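Local coordinates for Lmo1340 protein (Listeria monocytogenes, PDB 4NLM) that is of unknown function but adopts a YqgU-like beta-propeller fold and is probably a surface lipoprotein, at residues I317-L327 with Y337-T347. Numbering follows the deposited sequence. Where two conformers were deposited one is given.
Sequences ILELMDNQPIL and YGYLFDKVIDT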
# COMPACT_ATOMS: atom_id res chain seq x y z
N ILE A 317 8.59 4.97 18.53
CA ILE A 317 9.08 6.16 17.85
C ILE A 317 8.43 7.40 18.45
O ILE A 317 9.11 8.36 18.81
CB ILE A 317 8.77 6.07 16.36
CG1 ILE A 317 9.52 4.90 15.77
CG2 ILE A 317 9.10 7.37 15.65
CD1 ILE A 317 8.88 4.40 14.50
N LEU A 318 7.10 7.40 18.52
CA LEU A 318 6.35 8.52 19.08
C LEU A 318 5.13 8.03 19.81
O LEU A 318 4.44 7.12 19.37
CB LEU A 318 5.94 9.52 17.99
CG LEU A 318 7.01 10.44 17.39
CD1 LEU A 318 6.50 11.04 16.09
CD2 LEU A 318 7.40 11.51 18.41
N GLU A 319 4.86 8.68 20.95
CA GLU A 319 3.66 8.41 21.72
C GLU A 319 2.53 9.39 21.36
O GLU A 319 2.80 10.42 20.76
CB GLU A 319 3.95 8.59 23.21
CG GLU A 319 5.08 7.73 23.75
CD GLU A 319 4.74 6.30 24.13
OE1 GLU A 319 3.62 5.82 23.96
OE2 GLU A 319 5.68 5.61 24.60
N LEU A 320 1.31 9.00 21.71
CA LEU A 320 0.15 9.88 21.70
C LEU A 320 -0.10 10.49 20.36
O LEU A 320 -0.16 11.72 20.21
CB LEU A 320 0.28 10.96 22.79
CG LEU A 320 0.47 10.43 24.22
CD1 LEU A 320 0.68 11.59 25.19
CD2 LEU A 320 -0.67 9.57 24.73
N MSE A 321 -0.24 9.60 19.36
CA MSE A 321 -0.40 9.92 17.94
C MSE A 321 -1.71 9.46 17.40
O MSE A 321 -2.34 8.59 17.98
CB MSE A 321 0.48 8.99 17.08
CG MSE A 321 1.90 9.09 17.50
SE MSE A 321 2.80 9.43 15.83
CE MSE A 321 3.31 11.27 16.33
N ASP A 322 -2.08 9.99 16.24
CA ASP A 322 -3.23 9.48 15.51
C ASP A 322 -2.82 8.46 14.45
O ASP A 322 -1.75 8.55 13.80
CB ASP A 322 -4.05 10.55 14.86
CG ASP A 322 -5.42 10.02 14.42
OD1 ASP A 322 -5.94 9.01 15.04
OD2 ASP A 322 -6.00 10.61 13.48
N ASN A 323 -3.64 7.43 14.37
CA ASN A 323 -3.46 6.35 13.42
C ASN A 323 -3.82 6.83 12.02
O ASN A 323 -4.98 7.10 11.76
CB ASN A 323 -4.39 5.22 13.85
CG ASN A 323 -4.45 4.08 12.86
OD1 ASN A 323 -3.43 3.49 12.51
ND2 ASN A 323 -5.66 3.75 12.41
N GLN A 324 -2.84 6.96 11.13
CA GLN A 324 -3.08 7.36 9.75
C GLN A 324 -2.07 6.59 8.90
O GLN A 324 -1.12 6.03 9.44
CB GLN A 324 -2.91 8.87 9.56
CG GLN A 324 -3.81 9.68 10.49
CD GLN A 324 -3.74 11.16 10.26
OE1 GLN A 324 -3.03 11.64 9.39
NE2 GLN A 324 -4.51 11.90 11.04
N PRO A 325 -2.25 6.55 7.58
CA PRO A 325 -1.32 5.77 6.76
C PRO A 325 0.13 6.21 6.91
O PRO A 325 0.44 7.38 7.10
CB PRO A 325 -1.86 6.02 5.35
CG PRO A 325 -3.33 6.22 5.53
CD PRO A 325 -3.39 7.04 6.78
N ILE A 326 1.01 5.22 6.73
CA ILE A 326 2.47 5.38 6.80
C ILE A 326 3.14 4.56 5.70
O ILE A 326 2.68 3.50 5.38
CB ILE A 326 3.04 5.02 8.17
CG1 ILE A 326 2.47 3.69 8.69
CG2 ILE A 326 2.83 6.16 9.15
CD1 ILE A 326 3.17 3.17 9.96
N LEU A 327 4.22 5.11 5.17
CA LEU A 327 4.96 4.42 4.09
C LEU A 327 6.42 4.80 4.18
O LEU A 327 6.81 5.96 4.02
CB LEU A 327 4.40 4.84 2.74
CG LEU A 327 5.12 4.19 1.55
CD1 LEU A 327 4.95 2.69 1.51
CD2 LEU A 327 4.61 4.82 0.27
N TYR A 337 3.64 10.13 6.22
CA TYR A 337 2.56 9.99 7.18
C TYR A 337 1.35 10.83 6.77
O TYR A 337 1.51 11.98 6.39
CB TYR A 337 3.04 10.46 8.57
CG TYR A 337 1.97 10.53 9.65
CD1 TYR A 337 1.37 9.40 10.12
CD2 TYR A 337 1.55 11.75 10.18
CE1 TYR A 337 0.40 9.43 11.09
CE2 TYR A 337 0.57 11.82 11.16
CZ TYR A 337 -0.01 10.67 11.61
OH TYR A 337 -1.01 10.78 12.58
N GLY A 338 0.18 10.23 6.92
CA GLY A 338 -1.10 10.95 6.72
C GLY A 338 -1.90 10.38 5.59
O GLY A 338 -1.35 9.72 4.69
N TYR A 339 -3.18 10.71 5.56
CA TYR A 339 -4.01 10.26 4.47
C TYR A 339 -3.54 10.78 3.12
O TYR A 339 -3.78 10.11 2.09
CB TYR A 339 -5.49 10.66 4.71
CG TYR A 339 -6.12 9.82 5.80
CD1 TYR A 339 -6.48 8.50 5.55
CD2 TYR A 339 -6.28 10.30 7.07
CE1 TYR A 339 -6.98 7.69 6.54
CE2 TYR A 339 -6.82 9.51 8.09
CZ TYR A 339 -7.17 8.21 7.81
OH TYR A 339 -7.69 7.38 8.77
N LEU A 340 -2.86 11.93 3.09
CA LEU A 340 -2.36 12.51 1.85
C LEU A 340 -0.81 12.44 1.77
O LEU A 340 -0.23 13.02 0.86
CB LEU A 340 -2.83 13.94 1.68
CG LEU A 340 -4.33 14.11 1.73
CD1 LEU A 340 -4.65 15.57 1.48
CD2 LEU A 340 -5.06 13.23 0.73
N PHE A 341 -0.17 11.79 2.76
CA PHE A 341 1.29 11.68 2.84
C PHE A 341 1.93 13.05 2.73
O PHE A 341 2.96 13.24 2.07
CB PHE A 341 1.87 10.71 1.77
CG PHE A 341 1.64 9.25 2.04
CD1 PHE A 341 1.51 8.72 3.30
CD2 PHE A 341 1.64 8.37 0.97
CE1 PHE A 341 1.31 7.36 3.49
CE2 PHE A 341 1.46 7.02 1.15
CZ PHE A 341 1.30 6.49 2.41
N ASP A 342 1.37 14.01 3.49
CA ASP A 342 1.87 15.36 3.47
C ASP A 342 2.85 15.70 4.59
O ASP A 342 3.36 16.83 4.63
CB ASP A 342 0.68 16.35 3.49
CG ASP A 342 -0.19 16.20 4.70
OD1 ASP A 342 -0.40 15.10 5.22
OD2 ASP A 342 -0.69 17.23 5.17
N LYS A 343 3.14 14.72 5.43
CA LYS A 343 4.13 14.85 6.50
C LYS A 343 5.16 13.73 6.41
O LYS A 343 4.90 12.68 5.82
CB LYS A 343 3.45 14.88 7.89
CG LYS A 343 2.53 16.06 8.05
CD LYS A 343 1.90 16.24 9.43
CE LYS A 343 0.80 17.31 9.44
NZ LYS A 343 1.19 18.51 8.65
N VAL A 344 6.31 13.99 7.00
CA VAL A 344 7.39 13.02 7.08
C VAL A 344 7.83 12.86 8.52
O VAL A 344 8.04 13.84 9.22
CB VAL A 344 8.62 13.45 6.24
CG1 VAL A 344 9.80 12.51 6.44
CG2 VAL A 344 8.25 13.51 4.78
N ILE A 345 7.90 11.61 8.97
CA ILE A 345 8.44 11.30 10.28
C ILE A 345 9.84 10.72 10.12
O ILE A 345 10.09 9.83 9.30
CB ILE A 345 7.59 10.22 10.97
CG1 ILE A 345 6.13 10.67 11.08
CG2 ILE A 345 8.21 9.84 12.31
CD1 ILE A 345 5.20 9.60 11.59
N ASP A 346 10.80 11.22 10.90
CA ASP A 346 12.13 10.64 10.94
C ASP A 346 12.11 9.64 12.11
O ASP A 346 12.05 10.03 13.27
CB ASP A 346 13.17 11.75 11.12
CG ASP A 346 14.58 11.25 11.12
OD1 ASP A 346 14.81 10.10 11.54
OD2 ASP A 346 15.46 12.04 10.71
N THR A 347 12.21 8.36 11.78
CA THR A 347 12.07 7.30 12.76
C THR A 347 13.27 7.10 13.67
O THR A 347 13.17 6.38 14.66
CB THR A 347 11.65 5.98 12.09
OG1 THR A 347 10.36 6.14 11.48
CG2 THR A 347 11.57 4.88 13.13
O HOH W 1 -0.98 12.51 14.89
O HOH W 2 -3.92 12.87 7.46
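Tyr-337 reaches from its strand to the chain leading into the neighbouring strand, where its OH donates a 2.6 Å hydrogen bond to Asp-322 O. The hydroxyl comes in above that carbonyl's plane, and CG lying anti to the backbone N (chi1 173°) aims the ring this way. A tyrosine suits the place: Ile-326 CG2 packs against the ring edge, 3.7 Å from Tyr-337 CD1, Phe-287 of the adjoining blade adds apolar contact, and the buried phenol keeps a polar partner. The Gln-324 amide lies nearly parallel to this ring, planes 9° apart, and its NE2 turns back to Asp-322 OD2 in a nearly straight bond.

Ile-326 and Tyr-337 form a non-hydrogen-bonded antiparallel pair, beyond which Gly-338 N donates to Pro-325 O at 2.9 Å. Gly-338 opens a type I turn; its positive phi of 117° suits a residue without a side chain, and Gln-324 OE1 approaches its CA at 3.4 Å. Tyr-339 lays one face over Pro-325 CD, 3.8 Å from CD to the ring centroid, a CH-pi contact suited to proline's polarised CH2. Apolar Phe-341 turns its edge to Pro-325 O and packs CZ 3.5 Å from Leu-327 CB, where leucine supplies hydrocarbon.

Packing on Ile-345 is looser: Ile-317 CG2 lies 4.2 Å and Leu-318 CD1 4.3 Å from Ile-345 CG2. On the exposed side, a water bridges Tyr-339 N to Gln-324 OE1; another links Asp-322 N to Tyr-337 OH. The irregular 322-325 link between blades is thus held by phenol, water and amide, while Pro-325, Ile-326 and Leu-327 provide apolar packing.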